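Local coordinates for protein aminofutalosine deaminase (Helicobacter pylori, PDB 7LKK) that deaminates aminofutalosine in the menaquinone pathway as a metal-dependent hydrolase of the amidohydrolase family, at residues A74-F82 / I122-V130; A319-T327 / G363-A371. All blocks are in the same frame, centred on the assembly; numbering follows the deposited sequence.

Interaction 1: residues A74-F82 / I122-V130. With FE (Fe (III) ion), chain E; MCF ((8R)-3-(5-S-methyl-5-thio-beta-D-ribofuranosyl)-3,6,7,8-tetrahydroimidazo[4,5-d][1,3]diazepin-8-ol), chain J.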
# COMPACT_ATOMS: atom_id res chain seq x y z
N ALA A 74 3.69 2.88 -22.10
CA ALA A 74 4.35 3.59 -21.01
C ALA A 74 3.32 4.37 -20.20
O ALA A 74 2.31 4.85 -20.74
CB ALA A 74 5.43 4.52 -21.54
N PHE A 75 3.57 4.49 -18.90
CA PHE A 75 2.61 5.14 -18.03
C PHE A 75 2.65 6.65 -18.22
O PHE A 75 3.62 7.23 -18.72
CB PHE A 75 2.91 4.82 -16.56
CG PHE A 75 2.62 3.39 -16.19
CD1 PHE A 75 1.43 2.79 -16.56
CD2 PHE A 75 3.54 2.66 -15.45
CE1 PHE A 75 1.17 1.48 -16.21
CE2 PHE A 75 3.28 1.35 -15.10
CZ PHE A 75 2.10 0.76 -15.48
N ILE A 76 1.56 7.30 -17.81
CA ILE A 76 1.48 8.75 -17.71
C ILE A 76 1.21 9.09 -16.25
O ILE A 76 0.24 8.59 -15.66
CB ILE A 76 0.39 9.33 -18.61
CG1 ILE A 76 0.77 9.18 -20.09
CG2 ILE A 76 0.15 10.80 -18.28
CD1 ILE A 76 0.26 7.90 -20.73
N ASN A 77 2.08 9.91 -15.66
CA ASN A 77 1.93 10.38 -14.29
C ASN A 77 1.54 11.86 -14.38
O ASN A 77 2.40 12.72 -14.53
CB ASN A 77 3.22 10.18 -13.49
CG ASN A 77 3.04 10.46 -12.01
OD1 ASN A 77 1.93 10.71 -11.54
ND2 ASN A 77 4.13 10.43 -11.26
N ALA A 78 0.24 12.13 -14.29
CA ALA A 78 -0.31 13.42 -14.70
C ALA A 78 -0.15 14.52 -13.66
O ALA A 78 -0.51 15.67 -13.96
CB ALA A 78 -1.80 13.26 -15.04
N HIS A 79 0.36 14.22 -12.47
CA HIS A 79 0.44 15.23 -11.41
C HIS A 79 1.56 14.86 -10.45
O HIS A 79 1.42 13.93 -9.66
CB HIS A 79 -0.89 15.35 -10.67
CG HIS A 79 -0.94 16.48 -9.69
ND1 HIS A 79 -1.24 17.77 -10.07
CD2 HIS A 79 -0.74 16.51 -8.35
CE1 HIS A 79 -1.22 18.55 -9.00
NE2 HIS A 79 -0.92 17.81 -7.95
N THR A 80 2.67 15.60 -10.51
CA THR A 80 3.75 15.44 -9.55
C THR A 80 4.39 16.80 -9.29
O THR A 80 4.27 17.72 -10.10
CB THR A 80 4.80 14.43 -10.02
OG1 THR A 80 5.75 14.20 -8.98
CG2 THR A 80 5.52 14.95 -11.26
N HIS A 81 5.07 16.91 -8.15
CA HIS A 81 5.80 18.11 -7.75
C HIS A 81 7.26 17.74 -7.56
O HIS A 81 7.68 17.36 -6.47
CB HIS A 81 5.22 18.72 -6.47
CG HIS A 81 3.77 19.05 -6.55
ND1 HIS A 81 3.31 20.35 -6.64
CD2 HIS A 81 2.66 18.27 -6.52
CE1 HIS A 81 1.99 20.35 -6.68
NE2 HIS A 81 1.57 19.09 -6.61
N PHE A 82 8.05 17.85 -8.64
CA PHE A 82 9.46 17.47 -8.56
C PHE A 82 10.24 18.37 -7.62
O PHE A 82 11.20 17.91 -6.99
CB PHE A 82 10.09 17.50 -9.96
CG PHE A 82 9.79 16.29 -10.79
CD1 PHE A 82 10.34 15.06 -10.47
CD2 PHE A 82 8.96 16.38 -11.89
CE1 PHE A 82 10.07 13.94 -11.23
CE2 PHE A 82 8.69 15.26 -12.67
CZ PHE A 82 9.24 14.04 -12.33
N ILE A 122 13.28 11.53 -11.16
CA ILE A 122 13.12 11.25 -12.58
C ILE A 122 13.40 9.79 -12.82
O ILE A 122 12.73 9.13 -13.64
CB ILE A 122 14.08 12.13 -13.41
CG1 ILE A 122 13.55 13.54 -13.52
CG2 ILE A 122 14.34 11.51 -14.79
CD1 ILE A 122 14.57 14.52 -14.00
N MET A 123 14.43 9.28 -12.15
CA MET A 123 14.80 7.95 -12.56
C MET A 123 13.81 6.93 -12.02
O MET A 123 13.60 5.88 -12.63
CB MET A 123 16.23 7.60 -12.14
CG MET A 123 17.23 7.56 -13.33
SD MET A 123 18.75 6.69 -12.76
CE MET A 123 19.56 7.62 -11.48
N ALA A 124 13.24 7.22 -10.85
CA ALA A 124 12.15 6.43 -10.26
C ALA A 124 10.93 6.37 -11.19
O ALA A 124 10.25 5.34 -11.25
CB ALA A 124 11.71 7.04 -8.92
N GLN A 125 10.62 7.47 -11.88
CA GLN A 125 9.56 7.45 -12.89
C GLN A 125 9.88 6.46 -14.01
O GLN A 125 9.11 5.54 -14.30
CB GLN A 125 9.36 8.85 -13.47
CG GLN A 125 8.99 9.91 -12.44
CD GLN A 125 7.63 9.66 -11.84
OE1 GLN A 125 6.60 10.01 -12.43
NE2 GLN A 125 7.60 9.07 -10.66
N LEU A 126 11.05 6.63 -14.63
CA LEU A 126 11.41 5.81 -15.79
C LEU A 126 11.46 4.33 -15.44
O LEU A 126 10.93 3.49 -16.19
CB LEU A 126 12.76 6.28 -16.35
CG LEU A 126 12.77 7.66 -17.00
CD1 LEU A 126 14.18 8.21 -17.06
CD2 LEU A 126 12.15 7.61 -18.38
N LYS A 127 12.08 3.98 -14.31
CA LYS A 127 12.14 2.57 -13.94
C LYS A 127 10.78 2.02 -13.55
O LYS A 127 10.58 0.80 -13.61
CB LYS A 127 13.13 2.37 -12.79
CG LYS A 127 14.59 2.36 -13.22
CD LYS A 127 15.54 2.50 -12.03
CE LYS A 127 14.85 2.26 -10.70
NZ LYS A 127 14.42 3.53 -10.05
N SER A 128 9.84 2.88 -13.16
CA SER A 128 8.47 2.47 -12.87
C SER A 128 7.63 2.31 -14.13
O SER A 128 6.45 1.97 -14.02
CB SER A 128 7.81 3.49 -11.94
OG SER A 128 6.50 3.09 -11.60
N GLY A 129 8.20 2.55 -15.31
CA GLY A 129 7.46 2.48 -16.55
C GLY A 129 6.79 3.76 -16.99
O GLY A 129 6.02 3.74 -17.96
N VAL A 130 7.07 4.87 -16.32
CA VAL A 130 6.44 6.15 -16.64
C VAL A 130 7.20 6.80 -17.80
O VAL A 130 8.42 6.97 -17.74
CB VAL A 130 6.42 7.08 -15.41
CG1 VAL A 130 5.84 8.44 -15.78
CG2 VAL A 130 5.62 6.44 -14.28
FE FE E . -0.29 18.57 -6.13
O8 MCF J . -1.10 18.67 -4.35
C8 MCF J . -0.35 18.42 -3.19
C7 MCF J . -1.14 18.66 -1.91
N6 MCF J . -2.11 19.71 -2.09
C5 MCF J . -1.69 20.97 -2.67
N4 MCF J . -0.34 21.30 -3.12
C10 MCF J . 0.96 20.58 -3.12
C9 MCF J . 0.98 19.20 -3.17
N1 MCF J . 2.26 18.82 -3.17
C2 MCF J . 3.04 19.90 -3.14
N3 MCF J . 2.23 20.97 -3.12
C1S MCF J . 2.75 22.37 -3.06
C2S MCF J . 2.01 23.35 -4.00
O2S MCF J . 2.52 23.30 -5.26
O4S MCF J . 2.57 22.86 -1.89
C4S MCF J . 2.48 24.47 -2.09
C3S MCF J . 2.31 24.70 -3.36
O3S MCF J . 3.59 25.26 -3.93
C5S MCF J . 1.30 25.00 -1.29
S5S MCF J . 1.66 26.70 -0.75
C6S MCF J . 0.10 27.53 -0.32
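With CG anti to the backbone N (chi1 -171°), Asn77 extends its amide toward Gln125, whose own chain bends at chi2 (-66°) to bring OE1 round to meet it. The resulting bond, Asn77 ND2 to Gln125 OE1 at 2.8 Å, is nearly straight and uses an N-H lying in the amide plane of Asn77, although the two amide planes are turned 37° from each other. The same ND2 also donates to Thr327 OG1, and these bonds help to fix the rotation of the buried amide. Beside it, Asn77 CB packs on Val130 CG1.

At the far end of the contact the backbones join. Phe75 N donates to Gly129 O (2.7 Å), and Phe75 pairs with Val130 in a parallel bridge, with Phe75 CB resting against Val130 CG2. Gly129, with positive phi, closes helix 115-127 in a Schellman motif and hands the chain directly to strand 130-137. The Phe75 ring presents its edge to Ser128 O, which lies in the ring plane 3.3 Å from Phe75 CD2; this carbonyl is buried and has no hydrogen-bond partner. One to two turns back along the helix, Phe82 is set edge-on, its CZ 4.1 Å from Gln125 CG and its ring nearly perpendicular to the Gln125 amide, while its CE1 meets Ile122 CG1.

Between these packing points the segment 74-82 carries His79 and His81, whose NE2 atoms bind the iron at 2.1 and 2.0 Å. The inhibitor supplies a further ligand through O8, and its N1 sits over the face of the His81 ring. His221 and Asp328 are the other protein residues of the site. The HxH pair at the end of the first barrel strand is the signature of the amidohydrolase TIM barrel.

Interaction 2: residues A319-T327 / G363-A371. With EDO (1,2-ethanediol), chain G.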
# COMPACT_ATOMS: atom_id res chain seq x y z
N ALA A 319 -21.26 11.06 -11.51
CA ALA A 319 -21.15 12.35 -12.18
C ALA A 319 -20.80 12.23 -13.66
O ALA A 319 -20.76 13.25 -14.36
CB ALA A 319 -20.09 13.21 -11.49
N GLY A 320 -20.56 11.02 -14.15
CA GLY A 320 -20.20 10.84 -15.55
C GLY A 320 -18.77 11.17 -15.87
O GLY A 320 -18.47 11.59 -16.99
N LEU A 321 -17.86 10.99 -14.91
CA LEU A 321 -16.45 11.30 -15.09
C LEU A 321 -15.61 10.06 -14.87
O LEU A 321 -16.09 9.01 -14.44
CB LEU A 321 -16.02 12.43 -14.15
CG LEU A 321 -16.58 13.81 -14.51
CD1 LEU A 321 -16.36 14.80 -13.38
CD2 LEU A 321 -15.96 14.31 -15.80
N SER A 322 -14.32 10.18 -15.18
CA SER A 322 -13.33 9.14 -14.99
C SER A 322 -12.10 9.75 -14.33
O SER A 322 -11.96 10.97 -14.24
CB SER A 322 -12.96 8.47 -16.32
OG SER A 322 -12.58 9.45 -17.28
N VAL A 323 -11.19 8.89 -13.87
CA VAL A 323 -10.04 9.36 -13.11
C VAL A 323 -8.75 8.89 -13.77
O VAL A 323 -8.69 7.85 -14.42
CB VAL A 323 -10.09 8.89 -11.64
CG1 VAL A 323 -11.33 9.43 -10.95
CG2 VAL A 323 -10.04 7.37 -11.56
N SER A 324 -7.71 9.71 -13.60
CA SER A 324 -6.33 9.31 -13.80
C SER A 324 -5.63 9.27 -12.44
O SER A 324 -5.92 10.08 -11.56
CB SER A 324 -5.59 10.28 -14.74
OG SER A 324 -6.33 10.50 -15.93
N VAL A 325 -4.71 8.33 -12.29
CA VAL A 325 -4.02 8.10 -11.02
C VAL A 325 -2.62 8.68 -11.10
O VAL A 325 -1.87 8.39 -12.04
CB VAL A 325 -3.97 6.60 -10.68
CG1 VAL A 325 -3.31 6.38 -9.32
CG2 VAL A 325 -5.37 6.01 -10.70
N ALA A 326 -2.26 9.50 -10.11
CA ALA A 326 -0.97 10.18 -10.08
C ALA A 326 -0.35 10.06 -8.69
O ALA A 326 -1.04 9.84 -7.69
CB ALA A 326 -1.10 11.66 -10.47
N THR A 327 0.98 10.22 -8.65
CA THR A 327 1.74 10.03 -7.42
C THR A 327 1.75 11.26 -6.52
O THR A 327 2.06 11.13 -5.33
CB THR A 327 3.19 9.67 -7.75
OG1 THR A 327 3.79 10.74 -8.50
CG2 THR A 327 3.26 8.39 -8.56
N GLY A 363 -6.36 4.36 -15.60
CA GLY A 363 -6.00 5.58 -14.91
C GLY A 363 -4.53 5.94 -15.03
O GLY A 363 -4.17 7.11 -14.88
N ALA A 364 -3.68 4.95 -15.30
CA ALA A 364 -2.25 5.17 -15.44
C ALA A 364 -1.80 5.25 -16.89
O ALA A 364 -0.62 5.51 -17.15
CB ALA A 364 -1.46 4.06 -14.74
N THR A 365 -2.70 5.02 -17.85
CA THR A 365 -2.31 5.02 -19.25
C THR A 365 -3.21 5.95 -20.07
O THR A 365 -2.92 7.15 -20.18
CB THR A 365 -2.35 3.60 -19.82
OG1 THR A 365 -3.65 3.03 -19.65
CG2 THR A 365 -1.32 2.72 -19.13
N ARG A 366 -4.29 5.40 -20.64
CA ARG A 366 -5.08 6.15 -21.62
C ARG A 366 -5.67 7.42 -21.03
O ARG A 366 -5.66 8.48 -21.68
CB ARG A 366 -6.19 5.26 -22.17
CG ARG A 366 -6.95 5.86 -23.34
CD ARG A 366 -7.93 4.87 -23.94
NE ARG A 366 -8.37 5.29 -25.27
CZ ARG A 366 -9.38 6.12 -25.49
NH1 ARG A 366 -10.06 6.63 -24.48
NH2 ARG A 366 -9.70 6.45 -26.74
N HIS A 367 -6.19 7.35 -19.80
CA HIS A 367 -6.85 8.51 -19.21
C HIS A 367 -5.86 9.65 -18.96
O HIS A 367 -6.16 10.81 -19.23
CB HIS A 367 -7.57 8.12 -17.92
CG HIS A 367 -8.73 7.20 -18.14
ND1 HIS A 367 -9.57 6.81 -17.12
CD2 HIS A 367 -9.19 6.59 -19.26
CE1 HIS A 367 -10.50 6.00 -17.60
NE2 HIS A 367 -10.29 5.85 -18.90
N GLY A 368 -4.68 9.32 -18.43
CA GLY A 368 -3.67 10.35 -18.22
C GLY A 368 -3.18 10.96 -19.52
O GLY A 368 -2.90 12.15 -19.59
N ALA A 369 -3.07 10.14 -20.57
CA ALA A 369 -2.71 10.66 -21.88
C ALA A 369 -3.75 11.65 -22.38
O ALA A 369 -3.39 12.70 -22.93
CB ALA A 369 -2.55 9.51 -22.88
N LYS A 370 -5.03 11.34 -22.20
CA LYS A 370 -6.08 12.27 -22.59
C LYS A 370 -6.04 13.55 -21.76
O LYS A 370 -6.27 14.64 -22.28
CB LYS A 370 -7.45 11.60 -22.47
CG LYS A 370 -7.79 10.64 -23.60
CD LYS A 370 -7.39 11.20 -24.96
CE LYS A 370 -6.26 10.39 -25.59
NZ LYS A 370 -6.31 10.45 -27.08
N ALA A 371 -5.74 13.42 -20.47
CA ALA A 371 -5.67 14.60 -19.62
C ALA A 371 -4.55 15.54 -20.06
O ALA A 371 -4.71 16.76 -20.04
CB ALA A 371 -5.47 14.19 -18.16
C1 EDO G . -12.04 8.35 -20.97
O1 EDO G . -12.91 8.45 -19.84
C2 EDO G . -12.62 9.16 -22.13
O2 EDO G . -13.92 8.66 -22.46
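His367 ND1 donates to Val323 O at 3.0 Å; the oxygen lies at the edge of the imidazole, in the ring plane, while the donor stands 40° above the plane of the carbonyl. A second hydrogen bond, also to a main-chain carbonyl, runs from Val325 N to Gly363 O at 2.9 Å. Two bent CA-H...O contacts accompany these bonds: Gly363 CA approaches Val323 O, and Ser324 CA lies 3.3 Å from Gly363 O.

Close packing accounts for the rest. Gly363, with no side chain, lies close against the strand at Ser324, their CA atoms 3.9 Å apart. The Ser324 side chain, with OG beside its own backbone N (chi1 -50°), rests on the first turn of helix 366-371. There its OG touches His367 CB at 3.3 Å and approaches Gly368 N without the angle of a hydrogen bond. The helix crosses the strand steeply, at -103°.

At the outer margin Ser322 CB meets His367 CE1, and Ser322 OG lies above one face of the imidazole, toward its rim. A 1,2-ethanediol molecule, probably from the crystallisation liquor, shares that face and is hydrogen-bonded through O1 to Ser322 OG.

His367 NE2 is hydrogen-bonded to Glu29 OE1, so both ring nitrogens are engaged and the orientation of the imidazole is fixed. The ring thus bridges the carbonyl of Val323 and the carboxylate of Glu29 by hydrogen bonds. The carboxylate would probably favour a protonated imidazole, an effect that Arg366, in a salt bridge with Glu29, may partly offset.

Interactions 1 and 2 are both buried contacts in the TIM barrel, their centres about 14 Å apart, and they meet directly. Ile76 N is probably hydrogen-bonded to Ala364 O, and Asn77 packs on Ala326, so strand 69-80 is contacted both by the helix-to-strand turn of 122-130 and by the segments of interaction 2. Every touching residue of interaction 1 is buried, and its segment 74-82 runs on into the iron site; interaction 2 extends from a packed glycine to the exposed Ser322. Their chemistry differs accordingly: an amide pair and aromatic edges in the first, a histidine bonded to a strand carbonyl and glycine-mediated close approach in the second.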